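Local coordinates for protein leucyl-tRNA synthetase subunit alpha (Aquifex aeolicus, PDB 3PZ5) that forms the isolated CP1 editing domain of leucyl-tRNA synthetase, which probably clears mischarged tRNA(Leu) by hydrolysing the ester bond to the wrong amino acid, at residues E22-D27 / V51-C56. The protein carries 1 engineered substitution. Sequence-based numbering, arbitrary orientation.
Sequences ELIYID and VPVLAC. Engineered in segment 22-27: Leu23 (natural residue Pro).
Ala55 N donates to Val51 O at 3.0 Å, closing the helical turn that brings Val53 and Leu54 up against Ile24 and Ile26; Cys56 N follows with the same kind of bond to Pro52 O. Those bonds stay inside the helix, and what joins it to 22-27 is three pairs of apolar side chains, meeting mainly through their methyls. Leu54 and Ile24 carry most of the contact. Leu54 leaves the helix to one side of 22-27, but its side chain is extended (chi2 178°, CD1 anti to CA) and its end leans across, the two methyls forking toward different isoleucines. Leu54 CD1 meets Ile26 CD1 at 4.0 Å, with the two side chains crossing at a slant. Leu54 CD2 lies 4.4 Å from Ile24 CD1, a looser touch. That same Ile24 CD1 has Val53 CG1 at 4.2 Å, so the methyl rests against two successive residues of the helix. Ile24 can reach this far because its chain runs out straight through CG1 (chi2 178°), although the CA atoms of Ile24 and Leu54 stand 9.3 Å apart. Burial fades along the contact: Ile26 and Leu54 are buried, Ile24 is partly open to solvent and Val53 lies at the exposed edge. The interface is small, 134 Å² over both sides.

In the fold, this is the outer margin of a helix packed against the sheet in the editing domain. Ile24 and Ile26 pair through their backbones with Val18 and Phe16 of strand 12-18, while Leu50 of helix 50-60, Val18 and, from strand 41-44, Leu44 extend the apolar cluster around Ile26. Helix 50-60 lies with Leu54 toward the strands, while Val51 and Ala55 pack on Val69 of helix 66-78.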
loop_
_atom_site.group_PDB
_atom_site.type_symbol
_atom_site.label_atom_id
_atom_site.label_comp_id
_atom_site.label_asym_id
_atom_site.label_seq_id
_atom_site.Cartn_x
_atom_site.Cartn_y
_atom_site.Cartn_z
ATOM N N GLU A 22 -3.073 10.542 17.940
ATOM C CA GLU A 22 -4.501 10.251 17.895
ATOM C C GLU A 22 -4.758 8.930 17.184
ATOM O O GLU A 22 -3.961 8.510 16.349
ATOM C CB GLU A 22 -5.331 11.411 17.298
ATOM C CG GLU A 22 -4.658 12.263 16.220
ATOM C CD GLU A 22 -3.623 13.251 16.771
ATOM O OE1 GLU A 22 -3.755 13.733 17.927
ATOM O OE2 GLU A 22 -2.664 13.543 16.032
ATOM N N LEU A 23 -5.857 8.268 17.545
ATOM C CA LEU A 23 -6.185 6.965 16.982
ATOM C C LEU A 23 -6.770 7.102 15.585
ATOM O O LEU A 23 -7.929 7.494 15.417
ATOM C CB LEU A 23 -7.134 6.184 17.894
ATOM C CG LEU A 23 -7.205 4.661 17.686
ATOM C CD1 LEU A 23 -5.841 3.996 17.927
ATOM C CD2 LEU A 23 -8.289 4.014 18.569
ATOM N N ILE A 24 -5.937 6.792 14.592
ATOM C CA ILE A 24 -6.332 6.801 13.186
ATOM C C ILE A 24 -5.819 5.529 12.518
ATOM O O ILE A 24 -4.678 5.118 12.730
ATOM C CB ILE A 24 -5.779 8.047 12.424
ATOM C CG1 ILE A 24 -6.273 9.348 13.075
ATOM C CG2 ILE A 24 -6.170 8.001 10.943
ATOM C CD1 ILE A 24 -5.752 10.609 12.426
ATOM N N TYR A 25 -6.667 4.915 11.706
ATOM C CA TYR A 25 -6.267 3.764 10.921
ATOM C C TYR A 25 -6.702 3.922 9.470
ATOM O O TYR A 25 -7.625 4.677 9.167
ATOM C CB TYR A 25 -6.836 2.471 11.522
ATOM C CG TYR A 25 -8.350 2.382 11.517
ATOM C CD1 TYR A 25 -9.049 2.107 10.338
ATOM C CD2 TYR A 25 -9.083 2.550 12.694
ATOM C CE1 TYR A 25 -10.435 2.013 10.327
ATOM C CE2 TYR A 25 -10.474 2.458 12.694
ATOM C CZ TYR A 25 -11.141 2.186 11.505
ATOM O OH TYR A 25 -12.516 2.093 11.479
ATOM N N ILE A 26 -6.027 3.201 8.582
ATOM C CA ILE A 26 -6.348 3.223 7.168
ATOM C C ILE A 26 -6.804 1.834 6.744
ATOM O O ILE A 26 -6.017 0.882 6.718
ATOM C CB ILE A 26 -5.144 3.685 6.311
ATOM C CG1 ILE A 26 -4.719 5.105 6.700
ATOM C CG2 ILE A 26 -5.484 3.617 4.825
ATOM C CD1 ILE A 26 -3.312 5.487 6.251
ATOM N N ASP A 27 -8.088 1.715 6.439
ATOM C CA ASP A 27 -8.593 0.483 5.878
ATOM C C ASP A 27 -8.240 0.436 4.404
ATOM O O ASP A 27 -8.338 1.437 3.689
ATOM C CB ASP A 27 -10.097 0.341 6.101
ATOM C CG ASP A 27 -10.438 -0.158 7.499
ATOM O OD1 ASP A 27 -9.522 -0.614 8.219
ATOM O OD2 ASP A 27 -11.631 -0.103 7.876
ATOM N N VAL A 51 -5.702 12.417 3.494
ATOM C CA VAL A 51 -4.507 13.053 2.925
ATOM C C VAL A 51 -4.151 14.383 3.608
ATOM O O VAL A 51 -3.047 14.516 4.133
ATOM C CB VAL A 51 -4.579 13.206 1.385
ATOM C CG1 VAL A 51 -3.433 14.052 0.878
ATOM C CG2 VAL A 51 -4.546 11.843 0.727
ATOM N N PRO A 52 -5.077 15.363 3.616
ATOM C CA PRO A 52 -4.758 16.605 4.323
ATOM C C PRO A 52 -4.562 16.424 5.835
ATOM O O PRO A 52 -3.722 17.101 6.427
ATOM C CB PRO A 52 -5.971 17.498 4.035
ATOM C CG PRO A 52 -7.052 16.563 3.624
ATOM C CD PRO A 52 -6.356 15.470 2.894
ATOM N N VAL A 53 -5.322 15.514 6.438
ATOM C CA VAL A 53 -5.242 15.255 7.880
ATOM C C VAL A 53 -3.847 14.762 8.293
ATOM O O VAL A 53 -3.215 15.322 9.201
ATOM C CB VAL A 53 -6.300 14.219 8.321
ATOM C CG1 VAL A 53 -6.172 13.899 9.807
ATOM C CG2 VAL A 53 -7.698 14.715 7.999
ATOM N N LEU A 54 -3.375 13.718 7.618
ATOM C CA LEU A 54 -2.061 13.147 7.906
ATOM C C LEU A 54 -0.932 14.092 7.509
ATOM O O LEU A 54 0.087 14.185 8.205
ATOM C CB LEU A 54 -1.905 11.783 7.226
ATOM C CG LEU A 54 -2.914 10.699 7.635
ATOM C CD1 LEU A 54 -2.668 9.417 6.852
ATOM C CD2 LEU A 54 -2.893 10.433 9.144
ATOM N N ALA A 55 -1.133 14.813 6.405
ATOM C CA ALA A 55 -0.163 15.805 5.928
ATOM C C ALA A 55 0.118 16.904 6.947
ATOM O O ALA A 55 1.267 17.313 7.110
ATOM C CB ALA A 55 -0.615 16.411 4.615
ATOM N N CYS A 56 -0.921 17.385 7.624
ATOM C CA CYS A 56 -0.733 18.429 8.631
ATOM C C CYS A 56 0.027 17.897 9.842
ATOM O O CYS A 56 0.960 18.547 10.332
ATOM C CB CYS A 56 -2.054 19.070 9.056
ATOM S SG CYS A 56 -1.776 20.611 9.965
#